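Local coordinates for protein folylpolyglutamate synthase/dihydrofolate synthase (Thermotoga maritima, PDB 1O5Z) that probably adds glutamate to dihydropteroate and to tetrahydrofolyl polyglutamates, spending ATP with magnesium, as a ligase of the folylpolyglutamate synthase family, at residues Pro33-Ile38 and Thr165-Pro170; Ser39-Lys44 and Phe128-Phe133; Asn72-Gln77 and Lys281-Thr286; Leu263-Thr266 and Gln272-Asn275. One frame throughout, in Å; residues are numbered along the deposited sequence.

Interaction 1. Residues Pro33-Ile38 and Thr165-Pro170; sequences PGLERI and TNVVFP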
loop_
_atom_site.group_PDB
_atom_site.type_symbol
_atom_site.label_atom_id
_atom_site.label_comp_id
_atom_site.label_asym_id
_atom_site.label_seq_id
_atom_site.Cartn_x
_atom_site.Cartn_y
_atom_site.Cartn_z
ATOM N N PRO A 33 -7.765 -2.410 -21.369
ATOM C CA PRO A 33 -7.389 -1.224 -20.628
ATOM C C PRO A 33 -8.088 0.038 -21.176
ATOM O O PRO A 33 -8.540 0.041 -22.308
ATOM C CB PRO A 33 -5.882 -1.164 -20.805
ATOM C CG PRO A 33 -5.535 -2.373 -21.597
ATOM C CD PRO A 33 -6.754 -2.778 -22.367
ATOM N N GLY A 34 -8.184 1.083 -20.361
ATOM C CA GLY A 34 -8.801 2.336 -20.753
ATOM C C GLY A 34 -9.419 3.054 -19.572
ATOM O O GLY A 34 -9.596 2.467 -18.518
ATOM N N LEU A 35 -9.740 4.337 -19.774
ATOM C CA LEU A 35 -10.497 5.146 -18.807
ATOM C C LEU A 35 -12.001 5.293 -19.184
ATOM O O LEU A 35 -12.752 5.997 -18.501
ATOM C CB LEU A 35 -9.881 6.525 -18.674
ATOM C CG LEU A 35 -8.483 6.544 -18.069
ATOM C CD1 LEU A 35 -8.006 7.958 -18.020
ATOM C CD2 LEU A 35 -8.440 5.968 -16.730
ATOM N N GLU A 36 -12.427 4.585 -20.224
ATOM C CA GLU A 36 -13.760 4.744 -20.771
ATOM C C GLU A 36 -14.819 4.207 -19.850
ATOM O O GLU A 36 -15.792 4.908 -19.577
ATOM C CB GLU A 36 -13.888 4.073 -22.134
ATOM C CG GLU A 36 -13.157 4.799 -23.239
ATOM C CD GLU A 36 -11.670 4.513 -23.206
ATOM O OE1 GLU A 36 -11.315 3.325 -23.074
ATOM O OE2 GLU A 36 -10.884 5.474 -23.313
ATOM N N ARG A 37 -14.639 2.995 -19.345
ATOM C CA ARG A 37 -15.633 2.447 -18.399
ATOM C C ARG A 37 -15.722 3.201 -17.069
ATOM O O ARG A 37 -16.804 3.376 -16.538
ATOM C CB ARG A 37 -15.388 0.972 -18.138
ATOM C CG ARG A 37 -15.493 0.075 -19.353
ATOM C CD ARG A 37 -15.202 -1.390 -18.994
ATOM N NE ARG A 37 -13.863 -1.461 -18.423
ATOM C CZ ARG A 37 -12.719 -1.611 -19.112
ATOM N NH1 ARG A 37 -11.561 -1.583 -18.462
ATOM N NH2 ARG A 37 -12.701 -1.860 -20.412
ATOM N N ILE A 38 -14.592 3.650 -16.529
ATOM C CA ILE A 38 -14.583 4.338 -15.234
ATOM C C ILE A 38 -15.177 5.748 -15.401
ATOM O O ILE A 38 -15.897 6.232 -14.548
ATOM C CB ILE A 38 -13.134 4.393 -14.603
ATOM C CG1 ILE A 38 -13.155 5.084 -13.216
ATOM C CG2 ILE A 38 -12.146 5.136 -15.526
ATOM C CD1 ILE A 38 -14.003 4.396 -12.163
ATOM N N THR A 165 -8.117 5.447 -11.050
ATOM C CA THR A 165 -7.961 6.680 -10.297
ATOM C C THR A 165 -7.586 7.887 -11.142
ATOM O O THR A 165 -7.624 9.027 -10.654
ATOM C CB THR A 165 -6.833 6.548 -9.194
ATOM O OG1 THR A 165 -5.590 6.206 -9.805
ATOM C CG2 THR A 165 -7.099 5.422 -8.182
ATOM N N ASN A 166 -7.138 7.656 -12.370
ATOM C CA ASN A 166 -6.554 8.728 -13.199
ATOM C C ASN A 166 -7.584 9.641 -13.891
ATOM O O ASN A 166 -7.257 10.397 -14.808
ATOM C CB ASN A 166 -5.622 8.114 -14.249
ATOM C CG ASN A 166 -4.684 9.116 -14.811
ATOM O OD1 ASN A 166 -4.197 10.002 -14.073
ATOM N ND2 ASN A 166 -4.441 9.036 -16.127
ATOM N N VAL A 167 -8.830 9.550 -13.447
ATOM C CA VAL A 167 -9.886 10.438 -13.860
ATOM C C VAL A 167 -9.811 11.778 -13.137
ATOM O O VAL A 167 -10.561 12.697 -13.451
ATOM C CB VAL A 167 -11.249 9.767 -13.666
ATOM C CG1 VAL A 167 -11.342 8.544 -14.565
ATOM C CG2 VAL A 167 -11.502 9.369 -12.238
ATOM N N VAL A 168 -8.926 11.879 -12.138
ATOM C CA VAL A 168 -8.852 13.081 -11.312
ATOM C C VAL A 168 -7.994 14.140 -11.975
ATOM O O VAL A 168 -7.205 13.838 -12.867
ATOM C CB VAL A 168 -8.260 12.810 -9.890
ATOM C CG1 VAL A 168 -9.063 11.768 -9.169
ATOM C CG2 VAL A 168 -6.775 12.412 -9.928
ATOM N N PHE A 169 -8.193 15.382 -11.523
ATOM C CA PHE A 169 -7.254 16.490 -11.720
ATOM C C PHE A 169 -6.780 16.993 -10.330
ATOM O O PHE A 169 -7.486 17.728 -9.647
ATOM C CB PHE A 169 -7.935 17.591 -12.487
ATOM C CG PHE A 169 -7.077 18.195 -13.489
ATOM C CD1 PHE A 169 -7.044 17.671 -14.784
ATOM C CD2 PHE A 169 -6.265 19.297 -13.148
ATOM C CE1 PHE A 169 -6.221 18.224 -15.751
ATOM C CE2 PHE A 169 -5.426 19.905 -14.111
ATOM C CZ PHE A 169 -5.400 19.379 -15.424
ATOM N N PRO A 170 -5.625 16.516 -9.890
ATOM C CA PRO A 170 -5.209 16.710 -8.520
ATOM C C PRO A 170 -4.486 18.024 -8.266
ATOM O O PRO A 170 -4.158 18.755 -9.194
ATOM C CB PRO A 170 -4.252 15.532 -8.296
ATOM C CG PRO A 170 -3.638 15.290 -9.600
ATOM C CD PRO A 170 -4.643 15.707 -10.645
#
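Ile38 and Leu35 reach from the start of helix 36-44 to Val167 and Asn166, in the loop between strands 151-155 and 173-175 of the Mur ligase middle domain. The apolar part is centred on Val167, which points CG1 at the helix. Ile38 CG2 meets Val167 CG1 at 3.6 Å, and Ile38 CG1 lies against the same methyl at 4.1 Å. Val167 turns CG1 anti to its carbonyl carbon (chi1 -63°), which puts that methyl in front of the helix; Leu35 CD2 approaches it more loosely, at 4.4 Å from Val167 CG1. Ser39 and Leu42 further along the same helix, and Phe141 of helix 132-146, also touch Val167, which thus lies against two helices.

The mixed part is looser. Leu35 CD1 stands 4.1 Å from Asn166 O and 4.2 Å from Asn166 ND2, a methyl beside the backbone carbonyl and the side-chain amide. The amide is held by other partners: Asn166 OD1 accepts from Lys202 NZ, while ND2 donates to the carbonyls of Arg161 and Gly199. Leu35 is itself the N-cap residue, its O accepting from Ser39 OG.

Asn166 and Val167 probably belong to the glycine-rich signature of the family that runs on from strand 151-155. Between these segments the contact is van der Waals and hydrophobic, while the Asn166 amide is spent in fixing the loop.

Interaction 2. Residues Ser39-Lys44 and Phe128-Phe133; sequences SMLLSK and FSPSFF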
loop_
_atom_site.group_PDB
_atom_site.type_symbol
_atom_site.label_atom_id
_atom_site.label_comp_id
_atom_site.label_asym_id
_atom_site.label_seq_id
_atom_site.Cartn_x
_atom_site.Cartn_y
_atom_site.Cartn_z
ATOM N N SER A 39 -14.848 6.406 -16.498
ATOM C CA SER A 39 -15.423 7.709 -16.794
ATOM C C SER A 39 -16.964 7.650 -16.930
ATOM O O SER A 39 -17.675 8.501 -16.395
ATOM C CB SER A 39 -14.802 8.281 -18.051
ATOM O OG SER A 39 -13.414 8.417 -17.887
ATOM N N MET A 40 -17.470 6.630 -17.609
ATOM C CA MET A 40 -18.903 6.435 -17.734
ATOM C C MET A 40 -19.581 6.065 -16.404
ATOM O O MET A 40 -20.628 6.569 -16.074
ATOM C CB MET A 40 -19.146 5.339 -18.779
ATOM C CG MET A 40 -20.580 5.089 -19.156
ATOM S SD MET A 40 -20.777 3.749 -20.371
ATOM C CE MET A 40 -19.406 4.158 -21.480
ATOM N N LEU A 41 -19.014 5.159 -15.640
ATOM C CA LEU A 41 -19.566 4.856 -14.315
ATOM C C LEU A 41 -19.682 6.112 -13.458
ATOM O O LEU A 41 -20.760 6.439 -12.971
ATOM C CB LEU A 41 -18.698 3.820 -13.597
ATOM C CG LEU A 41 -19.022 3.369 -12.176
ATOM C CD1 LEU A 41 -20.477 2.954 -12.066
ATOM C CD2 LEU A 41 -18.108 2.233 -11.756
ATOM N N LEU A 42 -18.586 6.840 -13.326
ATOM C CA LEU A 42 -18.586 8.058 -12.558
ATOM C C LEU A 42 -19.579 9.118 -13.074
ATOM O O LEU A 42 -20.248 9.793 -12.288
ATOM C CB LEU A 42 -17.159 8.622 -12.488
ATOM C CG LEU A 42 -16.189 7.840 -11.590
ATOM C CD1 LEU A 42 -14.763 8.345 -11.743
ATOM C CD2 LEU A 42 -16.606 8.004 -10.169
ATOM N N SER A 43 -19.674 9.257 -14.391
ATOM C CA SER A 43 -20.617 10.163 -14.985
ATOM C C SER A 43 -22.043 9.842 -14.569
ATOM O O SER A 43 -22.801 10.723 -14.284
ATOM C CB SER A 43 -20.560 10.055 -16.489
ATOM O OG SER A 43 -21.445 10.979 -17.073
ATOM N N LYS A 44 -22.397 8.569 -14.583
ATOM C CA LYS A 44 -23.728 8.133 -14.222
ATOM C C LYS A 44 -23.959 8.319 -12.708
ATOM O O LYS A 44 -25.090 8.428 -12.295
ATOM C CB LYS A 44 -23.930 6.663 -14.641
ATOM C CG LYS A 44 -23.936 6.454 -16.168
ATOM C CD LYS A 44 -24.932 5.346 -16.588
ATOM C CE LYS A 44 -25.296 5.387 -18.056
ATOM N NZ LYS A 44 -26.541 6.183 -18.453
ATOM N N PHE A 128 -19.120 -2.239 -21.580
ATOM C CA PHE A 128 -19.407 -1.178 -20.607
ATOM C C PHE A 128 -19.244 -1.624 -19.173
ATOM O O PHE A 128 -19.204 -0.787 -18.265
ATOM C CB PHE A 128 -20.805 -0.603 -20.804
ATOM C CG PHE A 128 -21.055 -0.064 -22.199
ATOM C CD1 PHE A 128 -22.120 -0.517 -22.957
ATOM C CD2 PHE A 128 -20.196 0.878 -22.745
ATOM C CE1 PHE A 128 -22.347 -0.039 -24.241
ATOM C CE2 PHE A 128 -20.407 1.368 -24.014
ATOM C CZ PHE A 128 -21.482 0.909 -24.773
ATOM N N SER A 129 -19.120 -2.919 -18.954
ATOM C CA SER A 129 -19.095 -3.457 -17.606
ATOM C C SER A 129 -17.830 -3.081 -16.836
ATOM O O SER A 129 -16.750 -3.421 -17.271
ATOM C CB SER A 129 -19.215 -4.968 -17.693
ATOM O OG SER A 129 -19.406 -5.507 -16.412
ATOM N N PRO A 130 -17.921 -2.384 -15.698
ATOM C CA PRO A 130 -16.699 -1.975 -15.010
ATOM C C PRO A 130 -15.995 -3.160 -14.331
ATOM O O PRO A 130 -16.636 -4.110 -13.925
ATOM C CB PRO A 130 -17.205 -0.924 -14.024
ATOM C CG PRO A 130 -18.543 -1.311 -13.718
ATOM C CD PRO A 130 -19.107 -1.929 -14.943
ATOM N N SER A 131 -14.675 -3.104 -14.250
ATOM C CA SER A 131 -13.872 -4.159 -13.627
ATOM C C SER A 131 -14.012 -4.047 -12.117
ATOM O O SER A 131 -14.565 -3.081 -11.610
ATOM C CB SER A 131 -12.394 -4.005 -14.019
ATOM O OG SER A 131 -11.840 -2.799 -13.484
ATOM N N PHE A 132 -13.477 -5.011 -11.389
ATOM C CA PHE A 132 -13.413 -4.919 -9.940
ATOM C C PHE A 132 -12.896 -3.578 -9.466
ATOM O O PHE A 132 -13.518 -2.862 -8.641
ATOM C CB PHE A 132 -12.487 -6.035 -9.415
ATOM C CG PHE A 132 -12.148 -5.902 -7.975
ATOM C CD1 PHE A 132 -13.092 -6.218 -6.997
ATOM C CD2 PHE A 132 -10.883 -5.412 -7.575
ATOM C CE1 PHE A 132 -12.779 -6.064 -5.647
ATOM C CE2 PHE A 132 -10.589 -5.267 -6.235
ATOM C CZ PHE A 132 -11.536 -5.602 -5.274
ATOM N N PHE A 133 -11.715 -3.245 -9.952
ATOM C CA PHE A 133 -11.019 -2.031 -9.496
ATOM C C PHE A 133 -11.758 -0.769 -9.902
ATOM O O PHE A 133 -11.802 0.215 -9.187
ATOM C CB PHE A 133 -9.582 -1.994 -10.031
ATOM C CG PHE A 133 -8.747 -0.913 -9.390
ATOM C CD1 PHE A 133 -8.439 -0.977 -8.036
ATOM C CD2 PHE A 133 -8.345 0.196 -10.109
ATOM C CE1 PHE A 133 -7.702 0.034 -7.439
ATOM C CE2 PHE A 133 -7.635 1.225 -9.501
ATOM C CZ PHE A 133 -7.313 1.145 -8.180
#
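A Met-aromatic contact joins Met40 to Phe128: the sulfur SD lies 4.6 Å from the centroid of the Phe128 ring, 44° off the ring normal, so it approaches obliquely. It links helix 36-44 to the loop leading into helix 132-146 of the Mur ligase middle domain. Methyl CE comes nearer than the sulfur, 3.6 Å from Phe128 CD2 and 3.9 Å from Phe128 CE2. The Met40 chain runs extended through its first two torsions (chi1 -174°) and bends only at chi3 (-42°), which brings the methyl obliquely to CD2 and CE2 of the ring.

One residue along the helix, Leu41 turns inward to Pro130, in a more buried place than the methionine pair. Ile118 and Leu122 of helix 105-122 and Ala138 of helix 132-146 touch Leu41, while Leu119 and Val135 touch Pro130, so three helices share this core. Next to the proline, Ser131 is the N-cap of helix 132-146: its OG caps a backbone N in the first turn, and Glu134 OE1 binds the Ser131 backbone N in return, as in a capping box; Glu134 also forms a salt bridge with Arg37. Leu41 and Pro130 meet at about a right angle, with Leu41 CD2 4.0 Å from Pro130 CB.

Interaction 3. Residues Asn72-Gln77 and Lys281-Thr286; sequences NILVSQ and KTLEAT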
loop_
_atom_site.group_PDB
_atom_site.type_symbol
_atom_site.label_atom_id
_atom_site.label_comp_id
_atom_site.label_asym_id
_atom_site.label_seq_id
_atom_site.Cartn_x
_atom_site.Cartn_y
_atom_site.Cartn_z
ATOM N N ASN A 72 -2.345 11.040 6.528
ATOM C CA ASN A 72 -2.157 11.199 7.953
ATOM C C ASN A 72 -1.793 12.601 8.369
ATOM O O ASN A 72 -2.319 13.093 9.364
ATOM C CB ASN A 72 -1.175 10.160 8.487
ATOM C CG ASN A 72 -1.915 8.924 8.932
ATOM O OD1 ASN A 72 -2.772 9.030 9.825
ATOM N ND2 ASN A 72 -1.685 7.797 8.280
ATOM N N ILE A 73 -0.975 13.269 7.570
ATOM C CA ILE A 73 -0.584 14.635 7.892
ATOM C C ILE A 73 -1.782 15.609 7.757
ATOM O O ILE A 73 -2.002 16.482 8.601
ATOM C CB ILE A 73 0.572 15.083 7.005
ATOM C CG1 ILE A 73 1.848 14.325 7.387
ATOM C CG2 ILE A 73 0.806 16.618 7.138
ATOM C CD1 ILE A 73 2.983 14.522 6.375
ATOM N N LEU A 74 -2.547 15.436 6.676
ATOM C CA LEU A 74 -3.704 16.272 6.450
ATOM C C LEU A 74 -4.800 16.009 7.438
ATOM O O LEU A 74 -5.472 16.939 7.871
ATOM C CB LEU A 74 -4.247 16.027 5.058
ATOM C CG LEU A 74 -3.363 16.467 3.882
ATOM C CD1 LEU A 74 -3.906 15.823 2.611
ATOM C CD2 LEU A 74 -3.355 17.976 3.730
ATOM N N VAL A 75 -4.982 14.751 7.808
ATOM C CA VAL A 75 -5.929 14.416 8.894
ATOM C C VAL A 75 -5.519 15.101 10.217
ATOM O O VAL A 75 -6.358 15.662 10.873
ATOM C CB VAL A 75 -6.102 12.903 9.080
ATOM C CG1 VAL A 75 -6.786 12.570 10.449
ATOM C CG2 VAL A 75 -6.921 12.355 7.923
ATOM N N SER A 76 -4.226 15.084 10.560
ATOM C CA SER A 76 -3.743 15.802 11.742
ATOM C C SER A 76 -3.986 17.274 11.609
ATOM O O SER A 76 -4.222 17.897 12.623
ATOM C CB SER A 76 -2.253 15.632 12.029
ATOM O OG SER A 76 -1.911 14.288 11.957
ATOM N N GLN A 77 -3.886 17.838 10.392
ATOM C CA GLN A 77 -4.063 19.276 10.211
ATOM C C GLN A 77 -5.516 19.653 10.349
ATOM O O GLN A 77 -5.865 20.835 10.493
ATOM C CB GLN A 77 -3.513 19.742 8.879
ATOM C CG GLN A 77 -3.579 21.239 8.672
ATOM C CD GLN A 77 -2.871 22.017 9.765
ATOM O OE1 GLN A 77 -1.757 21.666 10.159
ATOM N NE2 GLN A 77 -3.495 23.099 10.237
ATOM N N LYS A 281 7.316 16.855 0.217
ATOM C CA LYS A 281 7.323 17.581 -1.069
ATOM C C LYS A 281 5.951 17.548 -1.732
ATOM O O LYS A 281 5.481 18.551 -2.206
ATOM C CB LYS A 281 8.391 17.069 -2.028
ATOM C CG LYS A 281 8.714 17.975 -3.293
ATOM C CD LYS A 281 8.223 19.466 -3.291
ATOM C CE LYS A 281 9.156 20.411 -2.688
ATOM N NZ LYS A 281 8.486 21.738 -2.391
ATOM N N THR A 282 5.287 16.406 -1.744
ATOM C CA THR A 282 4.005 16.343 -2.355
ATOM C C THR A 282 3.121 17.420 -1.748
ATOM O O THR A 282 2.494 18.191 -2.450
ATOM C CB THR A 282 3.451 14.965 -2.146
ATOM O OG1 THR A 282 4.203 14.018 -2.951
ATOM C CG2 THR A 282 1.969 14.880 -2.638
ATOM N N LEU A 283 3.169 17.518 -0.427
ATOM C CA LEU A 283 2.360 18.456 0.356
ATOM C C LEU A 283 2.785 19.918 0.149
ATOM O O LEU A 283 1.922 20.810 0.013
ATOM C CB LEU A 283 2.395 18.069 1.853
ATOM C CG LEU A 283 1.510 16.850 2.227
ATOM C CD1 LEU A 283 1.678 16.374 3.656
ATOM C CD2 LEU A 283 0.078 17.136 1.979
ATOM N N GLU A 284 4.086 20.172 0.105
ATOM C CA GLU A 284 4.562 21.517 -0.259
ATOM C C GLU A 284 4.056 21.972 -1.637
ATOM O O GLU A 284 3.517 23.076 -1.785
ATOM C CB GLU A 284 6.087 21.575 -0.230
ATOM C CG GLU A 284 6.690 21.402 1.168
ATOM C CD GLU A 284 8.199 21.501 1.187
ATOM O OE1 GLU A 284 8.863 21.320 0.139
ATOM O OE2 GLU A 284 8.733 21.785 2.261
ATOM N N ALA A 285 4.203 21.094 -2.634
ATOM C CA ALA A 285 3.855 21.370 -4.039
ATOM C C ALA A 285 2.383 21.680 -4.256
ATOM O O ALA A 285 1.970 22.201 -5.281
ATOM C CB ALA A 285 4.236 20.168 -4.902
ATOM N N THR A 286 1.588 21.289 -3.297
ATOM C CA THR A 286 0.146 21.328 -3.388
ATOM C C THR A 286 -0.388 22.735 -3.002
ATOM O O THR A 286 -1.481 23.134 -3.432
ATOM C CB THR A 286 -0.305 20.218 -2.430
ATOM O OG1 THR A 286 -1.452 19.515 -2.919
ATOM C CG2 THR A 286 -0.624 20.740 -1.084
#
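No ring or side-chain amide lies where Ile73 and Leu74 meet Leu283; the flat groups nearby are the Asn72 carbonyl and the Glu284 carboxylate, the latter on the side of its helix away from the contact. In helix 63-77 Asn72 O accepts Ser76 N and Ser76 OG from opposite faces of its plane, Ser76 OG at 2.9 Å from Asn72 O and tilted 28° from the plane. In helix 271-286 the Glu284 carboxylate receives Lys281 NZ on the anti side of OE1, the salt bridge Lys281 NZ to Glu284 OE1 being 2.6 Å long and 22° out of plane. Tyr254 OH and Glu257 N bind OE1 too, Asn258 N takes OE2, and Lys281 makes a cation-pi contact with Tyr232.

The helices themselves meet through one leucine. Leu283 CG stands anti to the carbonyl carbon (chi1 -76°), which directs both methyls at the facing helix: CD1 packs 3.5 Å from Ile73 CD1 and 3.6 Å from Ile73 CG2, entering between the isoleucine's branches, while CD2 lies 3.9 Å from Leu74 CD2 as those side chains slide past each other in opposite directions. Ile295 and Leu290 also touch Ile73, and Ile55 of strand 53-58 touches Leu74. Cut back to an alanine, Leu283 would lose both methyls, which would probably open a gap between the helices and leave Ile73 and Leu74 without their partner on helix 271-286.

Both helices touch strand 53-58 of the central sheet, in the P-loop-type core. Between them the seam is purely hydrocarbon, held by shape and burial, with the Lys281-Glu284 charges turned away.

Interaction 4. Residues Leu263-Thr266 and Gln272-Asn275; sequences LVLT and QIEN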
loop_
_atom_site.group_PDB
_atom_site.type_symbol
_atom_site.label_atom_id
_atom_site.label_comp_id
_atom_site.label_asym_id
_atom_site.label_seq_id
_atom_site.Cartn_x
_atom_site.Cartn_y
_atom_site.Cartn_z
ATOM N N LEU A 263 12.692 14.960 12.473
ATOM C CA LEU A 263 11.418 14.337 12.251
ATOM C C LEU A 263 11.523 12.862 12.593
ATOM O O LEU A 263 12.566 12.263 12.459
ATOM C CB LEU A 263 10.997 14.489 10.802
ATOM C CG LEU A 263 10.845 15.912 10.258
ATOM C CD1 LEU A 263 10.689 15.824 8.768
ATOM C CD2 LEU A 263 9.632 16.590 10.840
ATOM N N VAL A 264 10.416 12.282 13.009
ATOM C CA VAL A 264 10.377 10.918 13.465
ATOM C C VAL A 264 9.319 10.132 12.697
ATOM O O VAL A 264 8.147 10.548 12.586
ATOM C CB VAL A 264 10.119 10.879 14.979
ATOM C CG1 VAL A 264 10.011 9.433 15.493
ATOM C CG2 VAL A 264 11.248 11.621 15.721
ATOM N N LEU A 265 9.760 9.013 12.132
ATOM C CA LEU A 265 8.870 8.021 11.598
ATOM C C LEU A 265 8.771 6.836 12.508
ATOM O O LEU A 265 9.764 6.293 12.984
ATOM C CB LEU A 265 9.395 7.473 10.305
ATOM C CG LEU A 265 9.090 8.072 8.965
ATOM C CD1 LEU A 265 9.679 7.080 8.014
ATOM C CD2 LEU A 265 7.612 8.238 8.700
ATOM N N THR A 266 7.561 6.378 12.679
ATOM C CA THR A 266 7.330 5.179 13.419
ATOM C C THR A 266 7.639 3.993 12.531
ATOM O O THR A 266 8.300 3.042 12.960
ATOM C CB THR A 266 5.907 5.212 13.900
ATOM O OG1 THR A 266 5.803 6.321 14.790
ATOM C CG2 THR A 266 5.575 4.023 14.789
ATOM N N GLN A 272 11.559 4.260 3.934
ATOM C CA GLN A 272 10.400 4.986 4.409
ATOM C C GLN A 272 10.756 6.429 4.714
ATOM O O GLN A 272 9.885 7.318 4.652
ATOM C CB GLN A 272 9.745 4.317 5.616
ATOM C CG GLN A 272 9.231 2.921 5.361
ATOM C CD GLN A 272 8.279 2.803 4.166
ATOM O OE1 GLN A 272 8.221 1.744 3.559
ATOM N NE2 GLN A 272 7.567 3.861 3.817
ATOM N N ILE A 273 12.029 6.688 5.023
ATOM C CA ILE A 273 12.430 8.052 5.293
ATOM C C ILE A 273 12.396 8.826 3.968
ATOM O O ILE A 273 11.952 10.001 3.890
ATOM C CB ILE A 273 13.759 8.092 6.051
ATOM C CG1 ILE A 273 13.493 7.779 7.518
ATOM C CG2 ILE A 273 14.418 9.475 5.965
ATOM C CD1 ILE A 273 14.718 7.346 8.262
ATOM N N GLU A 274 12.756 8.147 2.900
ATOM C CA GLU A 274 12.625 8.765 1.592
ATOM C C GLU A 274 11.173 8.949 1.185
ATOM O O GLU A 274 10.820 9.931 0.561
ATOM C CB GLU A 274 13.413 7.975 0.543
ATOM C CG GLU A 274 14.903 8.154 0.732
ATOM C CD GLU A 274 15.705 7.972 -0.530
ATOM O OE1 GLU A 274 15.159 7.545 -1.561
ATOM O OE2 GLU A 274 16.909 8.261 -0.494
ATOM N N ASN A 275 10.320 8.003 1.517
ATOM C CA ASN A 275 8.919 8.148 1.196
ATOM C C ASN A 275 8.392 9.360 1.937
ATOM O O ASN A 275 7.590 10.093 1.436
ATOM C CB ASN A 275 8.153 6.896 1.624
ATOM C CG ASN A 275 8.421 5.684 0.708
ATOM O OD1 ASN A 275 8.136 4.544 1.064
ATOM N ND2 ASN A 275 8.970 5.927 -0.433
#
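Leu265, which meets Gln272 and Ile273 through its side chain, has its own carbonyl O held by Asn250 ND2, and its backbone also pairs with that of Asn250 in the antiparallel sheet of strands 239-244, 250-255 and 259-265. The strand end is thus tied to the sheet while the side chain points off the sheet, onto the first turn of helix 271-286, only a few residues further along the chain.

One methyl does the touching. Leu265 CD1 rests against the backbone between Gln272 and Ile273, 3.4 Å from Gln272 O and 3.8 Å from Ile273 N. It also meets side-chain carbon of both residues, with Gln272 CB 3.7 Å and Ile273 CG1 3.9 Å away from Leu265 CD1. An extended second torsion (chi2 -173°) carries this methyl out to the helix.

The glutamine starts toward the strand, but its chain bends at chi2 (-54°) and takes the amide elsewhere; NE2 makes a weak hydrogen bond to Ser65 OG, in the first turn of helix 63-77, where the P-loop-like sequence of the family ends. A sulfate, probably from the crystallisation liquor, lies about 5 Å from this side chain. Met69 of helix 63-77 touches both Leu265 and Gln272, while Ile273 turns to Phe252, Val240 and Val242 of the small sheet. The contact is apolar on the strand's side: one methyl lies against a peptide of the helix and the adjoining side-chain carbons, while Gln272 lends its aliphatic root to the core and sends its polar end toward the P-loop side.

In the fold
From the N terminus, the first helix to take part is 36-44, which serves two contacts in succession. Its second half, 39-44, closes a loop on 128-133, and this interaction 2 is nested inside the larger loop that interaction 1 closes between 33-38 and 165-170; the two touch, with centres 9 Å apart. Segment 72-77 lies within both loops but finds its partner far later, at 281-286, so interaction 3 crosses interactions 1 and 2. Interaction 4, a short closure of 263-266 on 272-275, is nested inside interaction 3 and shares helix 271-286 with it. Interactions 1 and 2 join helix 36-44 to the loop before strand 173-175 and the approach to helix 132-146; interactions 3 and 4 join helix 271-286 to helix 63-77 and the three-stranded sheet.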